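Local atomic coordinates of phosphonopyruvate hydrolase (Variovorax sp., PDB entry 2HJP), a protein that hydrolyses the carbon-phosphorus bond of phosphonopyruvate to give pyruvate and phosphate, using a divalent metal ion such as magnesium, cobalt or manganese. Residues 207-212 with 231-236; 154-159 with 181-186. All coordinates share one frame; numbering follows the deposited sequence.

Interaction 1 of 2, residues 207-212 with 231-236; sequences PLVLVP and IVIYGN
L208 starts the pairing with its carbonyl, which takes a weak hydrogen bond from the backbone N of I231; its own side chain leads off toward V199 and W202. V209 is in register with I231, and the two side chains lie alongside each other, pointing the same way. Both branches of V209 are used: CG1 sits 3.8 Å from CG2 of I231 and also brushes CG1 of I233, while CG2 faces CB and CD1 of I231. L210 is held to the other strand by both its N and its O: its N donates to O of I231 at 3.1 Å, and its O receives N of I233 at 2.7 Å, with an N-H...O angle of 163°. The leucine side chain turns to the other face of the sheet, toward I185 and I195. V211 carries the pairing on with a CA-H...O contact to O of I233. Its CG1, anti to the backbone N (chi1 -176°), reaches across to CA of G235 at 4.1 Å, and CG2 packs on CB of I233. P212 brings its ring across V232 at about a right angle, CD 3.6 Å from V232 CG2. That same methyl lies over one face of the Y234 ring, offset toward its rim; the Y234 hydroxyl is hydrogen-bonded to E220. G235 touches the bound phosphonopyruvate. Two neighbouring parallel strands, 22° apart and joined through helix 220-224, make this the beta-alpha-beta unit formed by the last two strands of a TIM barrel.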
ATOM      1  N   PRO A 207      17.867 -21.539 -22.613  1.00 19.60           N
ATOM      2  CA  PRO A 207      17.114 -22.625 -21.978  1.00 19.46           C
ATOM      3  C   PRO A 207      15.637 -22.455 -21.946  1.00 18.05           C
ATOM      4  O   PRO A 207      15.108 -21.340 -21.946  1.00 19.28           O
ATOM      5  CB  PRO A 207      17.625 -22.690 -20.548  1.00 17.06           C
ATOM      6  CG  PRO A 207      18.691 -21.704 -20.440  1.00 21.57           C
ATOM      7  CD  PRO A 207      18.757 -20.841 -21.674  1.00 19.77           C
ATOM      8  N   LEU A 208      14.949 -23.573 -21.921  1.00 15.54           N
ATOM      9  CA  LEU A 208      13.493 -23.535 -21.815  1.00 16.97           C
ATOM     10  C   LEU A 208      13.020 -23.668 -20.374  1.00 17.24           C
ATOM     11  O   LEU A 208      13.764 -24.177 -19.488  1.00 18.41           O
ATOM     12  CB  LEU A 208      12.869 -24.671 -22.612  1.00 18.23           C
ATOM     13  CG  LEU A 208      13.208 -24.598 -24.082  1.00 18.21           C
ATOM     14  CD1 LEU A 208      12.546 -25.810 -24.724  1.00 20.48           C
ATOM     15  CD2 LEU A 208      12.769 -23.216 -24.732  1.00 18.42           C
ATOM     16  N   VAL A 209      11.799 -23.194 -20.155  1.00 18.08           N
ATOM     17  CA  VAL A 209      11.155 -23.259 -18.840  1.00 17.62           C
ATOM     18  C   VAL A 209       9.797 -23.953 -19.051  1.00 17.38           C
ATOM     19  O   VAL A 209       9.037 -23.564 -19.949  1.00 17.23           O
ATOM     20  CB  VAL A 209      10.861 -21.836 -18.246  1.00 17.28           C
ATOM     21  CG1 VAL A 209      10.242 -21.962 -16.800  1.00 17.72           C
ATOM     22  CG2 VAL A 209      12.111 -20.963 -18.279  1.00 17.60           C
ATOM     23  N   LEU A 210       9.523 -24.961 -18.219  1.00 16.13           N
ATOM     24  CA  LEU A 210       8.236 -25.675 -18.249  1.00 17.32           C
ATOM     25  C   LEU A 210       7.421 -25.480 -16.948  1.00 17.20           C
ATOM     26  O   LEU A 210       7.994 -25.388 -15.823  1.00 17.26           O
ATOM     27  CB  LEU A 210       8.475 -27.202 -18.437  1.00 19.84           C
ATOM     28  CG  LEU A 210       9.287 -27.661 -19.664  1.00 18.34           C
ATOM     29  CD1 LEU A 210       9.429 -29.174 -19.776  1.00 18.22           C
ATOM     30  CD2 LEU A 210       8.522 -27.115 -20.908  1.00 18.47           C
ATOM     31  N   VAL A 211       6.107 -25.442 -17.079  1.00 16.44           N
ATOM     32  CA  VAL A 211       5.188 -25.355 -15.923  1.00 17.08           C
ATOM     33  C   VAL A 211       4.251 -26.533 -16.223  1.00 17.29           C
ATOM     34  O   VAL A 211       3.207 -26.367 -16.867  1.00 19.21           O
ATOM     35  CB  VAL A 211       4.404 -24.025 -15.964  1.00 15.85           C
ATOM     36  CG1 VAL A 211       3.492 -23.882 -14.686  1.00 15.47           C
ATOM     37  CG2 VAL A 211       5.391 -22.859 -16.164  1.00 17.73           C
ATOM     38  N   PRO A 212       4.631 -27.733 -15.801  1.00 18.65           N
ATOM     39  CA  PRO A 212       3.896 -28.991 -16.016  1.00 18.98           C
ATOM     40  C   PRO A 212       2.623 -29.247 -15.246  1.00 20.41           C
ATOM     41  O   PRO A 212       2.219 -30.383 -15.137  1.00 19.71           O
ATOM     42  CB  PRO A 212       4.943 -30.050 -15.701  1.00 18.45           C
ATOM     43  CG  PRO A 212       5.693 -29.427 -14.526  1.00 20.13           C
ATOM     44  CD  PRO A 212       5.810 -27.952 -14.920  1.00 19.26           C
ATOM     45  N   ILE A 231      14.643 -25.006 -16.288  1.00 18.12           N
ATOM     46  CA  ILE A 231      13.824 -24.682 -15.144  1.00 15.50           C
ATOM     47  C   ILE A 231      12.469 -25.362 -15.164  1.00 15.51           C
ATOM     48  O   ILE A 231      11.839 -25.383 -16.181  1.00 16.98           O
ATOM     49  CB  ILE A 231      13.561 -23.129 -15.101  1.00 16.95           C
ATOM     50  CG1 ILE A 231      14.853 -22.383 -14.859  1.00 16.58           C
ATOM     51  CG2 ILE A 231      12.604 -22.761 -13.980  1.00 13.98           C
ATOM     52  CD1 ILE A 231      14.831 -20.905 -15.254  1.00 21.86           C
ATOM     53  N   VAL A 232      12.037 -25.955 -14.057  1.00 16.10           N
ATOM     54  CA  VAL A 232      10.687 -26.449 -14.026  1.00 15.87           C
ATOM     55  C   VAL A 232       9.975 -25.642 -12.933  1.00 17.36           C
ATOM     56  O   VAL A 232      10.532 -25.401 -11.839  1.00 15.14           O
ATOM     57  CB  VAL A 232      10.609 -27.914 -13.710  1.00 16.99           C
ATOM     58  CG1 VAL A 232      11.404 -28.200 -12.529  1.00 15.42           C
ATOM     59  CG2 VAL A 232       9.105 -28.312 -13.519  1.00 17.49           C
ATOM     60  N   ILE A 233       8.760 -25.181 -13.215  1.00 16.73           N
ATOM     61  CA  ILE A 233       8.030 -24.390 -12.188  1.00 15.69           C
ATOM     62  C   ILE A 233       6.761 -25.156 -11.741  1.00 16.87           C
ATOM     63  O   ILE A 233       5.996 -25.618 -12.602  1.00 16.54           O
ATOM     64  CB  ILE A 233       7.561 -23.016 -12.789  1.00 15.96           C
ATOM     65  CG1 ILE A 233       8.797 -22.080 -12.952  1.00 21.00           C
ATOM     66  CG2 ILE A 233       6.470 -22.321 -11.871  1.00 14.09           C
ATOM     67  CD1 ILE A 233       9.177 -21.179 -11.787  1.00 32.49           C
ATOM     68  N   TYR A 234       6.566 -25.281 -10.419  1.00 15.21           N
ATOM     69  CA  TYR A 234       5.334 -25.886  -9.859  1.00 14.86           C
ATOM     70  C   TYR A 234       4.433 -24.686  -9.684  1.00 15.32           C
ATOM     71  O   TYR A 234       4.570 -23.862  -8.761  1.00 16.66           O
ATOM     72  CB  TYR A 234       5.710 -26.640  -8.616  1.00 15.04           C
ATOM     73  CG  TYR A 234       6.567 -27.835  -9.036  1.00 15.11           C
ATOM     74  CD1 TYR A 234       6.038 -28.829  -9.839  1.00 18.14           C
ATOM     75  CD2 TYR A 234       7.906 -27.930  -8.651  1.00 16.96           C
ATOM     76  CE1 TYR A 234       6.832 -29.923 -10.263  1.00 19.04           C
ATOM     77  CE2 TYR A 234       8.730 -29.017  -9.057  1.00 18.29           C
ATOM     78  CZ  TYR A 234       8.160 -30.003  -9.871  1.00 20.17           C
ATOM     79  OH  TYR A 234       8.938 -31.042 -10.293  1.00 20.37           O
ATOM     80  N   GLY A 235       3.508 -24.588 -10.610  1.00 13.63           N
ATOM     81  CA  GLY A 235       2.710 -23.385 -10.701  1.00 15.85           C
ATOM     82  C   GLY A 235       1.724 -22.966  -9.671  1.00 17.40           C
ATOM     83  O   GLY A 235       1.598 -21.743  -9.433  1.00 16.86           O
ATOM     84  N   ASN A 236       1.038 -23.935  -9.035  1.00 16.48           N
ATOM     85  CA  ASN A 236      -0.012 -23.535  -8.077  1.00 16.60           C
ATOM     86  C   ASN A 236      -0.331 -24.576  -6.996  1.00 17.56           C
ATOM     87  O   ASN A 236      -1.425 -24.592  -6.444  1.00 17.79           O
ATOM     88  CB  ASN A 236      -1.317 -23.210  -8.892  1.00 15.38           C
ATOM     89  CG  ASN A 236      -1.782 -24.396  -9.809  1.00 15.48           C
ATOM     90  OD1 ASN A 236      -1.451 -25.541  -9.553  1.00 19.46           O
ATOM     91  ND2 ASN A 236      -2.555 -24.079 -10.888  1.00 17.49           N
TER

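Interaction 2 of 2, residues 154-159 with 181-186; sequences ARVEAL and DAILIH. With PPR (phosphonopyruvate), chain G.
R155 and H186 meet beside the bound phosphonopyruvate, CD2 of the imidazole lying over one face of the guanidinium, 3.4 Å from NH2, with the two planes 72° apart. With CG anti to the backbone N (chi1 164°) and the chain extended on to NE, the arginine carries its guanidinium from the strand to the ligand, CB and CG lying alongside L184. NE and NH2 grip a single oxygen, OE2 of E157, side-on and from one face of the carboxylate, NE at 2.6 Å. This salt bridge should fix the rotation of the guanidinium. NH2 also donates to O1P of the ligand, which NH1 reaches as well; NH1 makes a further weak bond to ligand O2. H186 adds a nearly straight bond from NE2 to O3P of the phosphonate, 2.8 Å long. Between the strands, joined through helix 165-177 as a beta-alpha-beta unit, the packing is close: N of V156 donates to O of L184 at 2.9 Å, N of L184 to O of A154 at 2.8 Å, and N of A154 to O of A182. On the face away from the ligand, V156 CG2 meets I183 CG2, and I185 CD1 fits between V156 CG1 and L159 CD1. The pairing loosens toward the C-terminal ends, where the bond from H186 N to V156 O stretches to a weak 3.4 Å. There a water donates to O of V156 and O of H186 and accepts a weak bond from N of L159, bridging the spreading backbones. These strand ends hold the phosphonate-binding site, as in the PEP mutase/isocitrate lyase superfamily.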
ATOM      1  N   ALA A 154      10.701 -14.918 -21.355  1.00 17.23           N
ATOM      2  CA  ALA A 154       9.563 -14.649 -22.208  1.00 18.60           C
ATOM      3  C   ALA A 154       8.701 -15.909 -22.269  1.00 18.35           C
ATOM      4  O   ALA A 154       9.162 -17.016 -22.607  1.00 17.89           O
ATOM      5  CB  ALA A 154      10.039 -14.290 -23.615  1.00 19.30           C
ATOM      6  N   ARG A 155       7.433 -15.707 -22.013  1.00 17.92           N
ATOM      7  CA  ARG A 155       6.496 -16.796 -22.068  1.00 16.81           C
ATOM      8  C   ARG A 155       5.700 -16.767 -23.349  1.00 17.75           C
ATOM      9  O   ARG A 155       5.067 -15.757 -23.702  1.00 19.18           O
ATOM     10  CB  ARG A 155       5.612 -16.743 -20.822  1.00 16.23           C
ATOM     11  CG  ARG A 155       4.342 -17.569 -20.907  1.00 16.84           C
ATOM     12  CD  ARG A 155       3.600 -17.584 -19.532  1.00 18.76           C
ATOM     13  NE  ARG A 155       2.195 -17.956 -19.699  1.00 24.40           N
ATOM     14  CZ  ARG A 155       1.344 -18.283 -18.721  1.00 26.63           C
ATOM     15  NH1 ARG A 155       1.757 -18.313 -17.468  1.00 27.77           N
ATOM     16  NH2 ARG A 155       0.055 -18.528 -18.998  1.00 27.33           N
ATOM     17  N   VAL A 156       5.769 -17.878 -24.072  1.00 16.58           N
ATOM     18  CA  VAL A 156       5.114 -18.033 -25.376  1.00 19.55           C
ATOM     19  C   VAL A 156       3.777 -18.769 -25.199  1.00 19.74           C
ATOM     20  O   VAL A 156       3.768 -19.930 -24.797  1.00 20.81           O
ATOM     21  CB  VAL A 156       6.079 -18.856 -26.346  1.00 17.75           C
ATOM     22  CG1 VAL A 156       5.346 -19.252 -27.641  1.00 19.10           C
ATOM     23  CG2 VAL A 156       7.351 -18.058 -26.640  1.00 17.63           C
ATOM     24  N   GLU A 157       2.680 -18.089 -25.519  1.00 21.78           N
ATOM     25  CA  GLU A 157       1.316 -18.600 -25.403  1.00 24.36           C
ATOM     26  C   GLU A 157       0.748 -19.201 -26.699  1.00 25.61           C
ATOM     27  O   GLU A 157      -0.401 -19.688 -26.724  1.00 25.97           O
ATOM     28  CB  GLU A 157       0.381 -17.455 -25.015  1.00 27.22           C
ATOM     29  CG  GLU A 157       0.490 -16.949 -23.617  1.00 33.52           C
ATOM     30  CD  GLU A 157      -0.083 -17.936 -22.649  1.00 33.29           C
ATOM     31  OE1 GLU A 157      -1.290 -18.236 -22.721  1.00 36.21           O
ATOM     32  OE2 GLU A 157       0.690 -18.403 -21.832  1.00 37.27           O
ATOM     33  N   ALA A 158       1.523 -19.145 -27.771  1.00 25.10           N
ATOM     34  CA  ALA A 158       1.054 -19.637 -29.072  1.00 26.59           C
ATOM     35  C   ALA A 158       0.477 -21.093 -29.083  1.00 27.65           C
ATOM     36  O   ALA A 158      -0.474 -21.368 -29.826  1.00 29.45           O
ATOM     37  CB  ALA A 158       2.169 -19.489 -30.100  1.00 24.46           C
ATOM     38  N   LEU A 159       1.036 -22.026 -28.304  1.00 26.51           N
ATOM     39  CA  LEU A 159       0.461 -23.390 -28.285  1.00 25.69           C
ATOM     40  C   LEU A 159      -0.965 -23.307 -27.692  1.00 27.83           C
ATOM     41  O   LEU A 159      -1.948 -23.773 -28.272  1.00 27.96           O
ATOM     42  CB  LEU A 159       1.333 -24.367 -27.464  1.00 25.36           C
ATOM     43  CG  LEU A 159       2.704 -24.678 -28.102  1.00 24.20           C
ATOM     44  CD1 LEU A 159       3.493 -25.768 -27.395  1.00 26.64           C
ATOM     45  CD2 LEU A 159       2.429 -25.121 -29.488  1.00 26.89           C
ATOM     46  N   ASP A 181      16.336 -14.274 -21.743  1.00 16.69           N
ATOM     47  CA  ASP A 181      17.366 -15.172 -21.239  1.00 16.04           C
ATOM     48  C   ASP A 181      16.866 -16.569 -21.219  1.00 17.47           C
ATOM     49  O   ASP A 181      17.661 -17.502 -21.044  1.00 16.78           O
ATOM     50  CB  ASP A 181      17.755 -14.742 -19.811  1.00 18.73           C
ATOM     51  CG  ASP A 181      18.407 -13.341 -19.788  1.00 21.75           C
ATOM     52  OD1 ASP A 181      19.526 -13.245 -20.317  1.00 19.75           O
ATOM     53  OD2 ASP A 181      17.791 -12.352 -19.298  1.00 18.58           O
ATOM     54  N   ALA A 182      15.541 -16.708 -21.338  1.00 16.10           N
ATOM     55  CA  ALA A 182      14.926 -18.051 -21.352  1.00 20.29           C
ATOM     56  C   ALA A 182      13.551 -17.989 -21.938  1.00 20.00           C
ATOM     57  O   ALA A 182      12.965 -16.913 -21.992  1.00 20.99           O
ATOM     58  CB  ALA A 182      14.892 -18.636 -19.954  1.00 20.51           C
ATOM     59  N   ILE A 183      13.038 -19.126 -22.407  1.00 18.78           N
ATOM     60  CA  ILE A 183      11.732 -19.154 -23.005  1.00 18.89           C
ATOM     61  C   ILE A 183      10.823 -20.153 -22.268  1.00 18.75           C
ATOM     62  O   ILE A 183      11.140 -21.356 -22.159  1.00 17.75           O
ATOM     63  CB  ILE A 183      11.847 -19.543 -24.480  1.00 21.35           C
ATOM     64  CG1 ILE A 183      12.839 -18.581 -25.202  1.00 22.73           C
ATOM     65  CG2 ILE A 183      10.465 -19.578 -25.061  1.00 18.65           C
ATOM     66  CD1 ILE A 183      12.718 -18.447 -26.667  1.00 35.83           C
ATOM     67  N   LEU A 184       9.724 -19.645 -21.734  1.00 16.08           N
ATOM     68  CA  LEU A 184       8.801 -20.495 -21.019  1.00 16.59           C
ATOM     69  C   LEU A 184       7.750 -20.827 -22.075  1.00 17.57           C
ATOM     70  O   LEU A 184       7.075 -19.935 -22.554  1.00 16.64           O
ATOM     71  CB  LEU A 184       8.173 -19.726 -19.843  1.00 16.73           C
ATOM     72  CG  LEU A 184       7.343 -20.618 -18.868  1.00 17.30           C
ATOM     73  CD1 LEU A 184       7.067 -19.833 -17.509  1.00 16.42           C
ATOM     74  CD2 LEU A 184       6.037 -21.126 -19.639  1.00 16.31           C
ATOM     75  N   ILE A 185       7.662 -22.096 -22.470  1.00 20.67           N
ATOM     76  CA  ILE A 185       6.691 -22.545 -23.467  1.00 21.53           C
ATOM     77  C   ILE A 185       5.591 -23.200 -22.647  1.00 21.93           C
ATOM     78  O   ILE A 185       5.811 -24.122 -21.876  1.00 19.42           O
ATOM     79  CB  ILE A 185       7.334 -23.512 -24.521  1.00 22.82           C
ATOM     80  CG1 ILE A 185       6.277 -23.991 -25.518  1.00 24.47           C
ATOM     81  CG2 ILE A 185       8.040 -24.747 -23.814  1.00 22.87           C
ATOM     82  CD1 ILE A 185       5.822 -22.938 -26.522  1.00 24.71           C
ATOM     83  N   HIS A 186       4.382 -22.682 -22.811  1.00 22.83           N
ATOM     84  CA  HIS A 186       3.294 -23.208 -22.011  1.00 24.74           C
ATOM     85  C   HIS A 186       2.287 -24.096 -22.767  1.00 26.13           C
ATOM     86  O   HIS A 186       2.111 -24.019 -23.996  1.00 25.83           O
ATOM     87  CB  HIS A 186       2.603 -22.034 -21.318  1.00 25.39           C
ATOM     88  CG  HIS A 186       2.012 -22.380 -19.969  1.00 28.56           C
ATOM     89  ND1 HIS A 186       2.280 -23.563 -19.302  1.00 28.15           N
ATOM     90  CD2 HIS A 186       1.127 -21.706 -19.191  1.00 29.16           C
ATOM     91  CE1 HIS A 186       1.579 -23.606 -18.181  1.00 27.80           C
ATOM     92  NE2 HIS A 186       0.871 -22.493 -18.088  1.00 28.23           N
TER
HETATM   93  C1  PPR G 291       0.874 -18.441 -12.655  1.00 20.18           C
HETATM   94  O1  PPR G 291       1.229 -19.338 -11.784  1.00 17.46           O
HETATM   95  O2' PPR G 291       0.351 -17.393 -12.385  1.00 17.68           O
HETATM   96  C2  PPR G 291       1.188 -18.806 -14.075  1.00 21.75           C
HETATM   97  C3  PPR G 291       1.202 -20.046 -14.645  1.00 23.63           C
HETATM   98  O2  PPR G 291       1.467 -17.745 -14.832  1.00 18.90           O
HETATM   99  P   PPR G 291      -0.533 -20.464 -15.160  1.00 26.69           P
HETATM  100  O1P PPR G 291      -0.872 -19.398 -16.239  1.00 25.43           O
HETATM  101  O2P PPR G 291      -1.400 -20.362 -13.876  1.00 26.79           O
HETATM  102  O3P PPR G 291      -0.432 -21.787 -15.758  1.00 26.75           O
HETATM  103  O   HOH W   1       1.951 -21.795 -25.621  1.00 20.87           O

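In the fold
Both contacts are buried joins between neighbouring parallel strands of one eight-stranded barrel, and strands 182-185 and 208-210 link them: the backbone N of V209 lies 2.8 Å from O of I183, and P207 O approaches I183 N, both probable hydrogen bonds. Their centres are about 10 Å apart. Interaction 1 is largely apolar and meets the ligand through G235, whereas interaction 2 puts charged and polar side chains at the phosphonate. V211, just past its strand, packs against H186, a ligand-binding residue of 181-186. A second subunit reaches Y234 and N236 in interaction 1, but no other chain touches interaction 2.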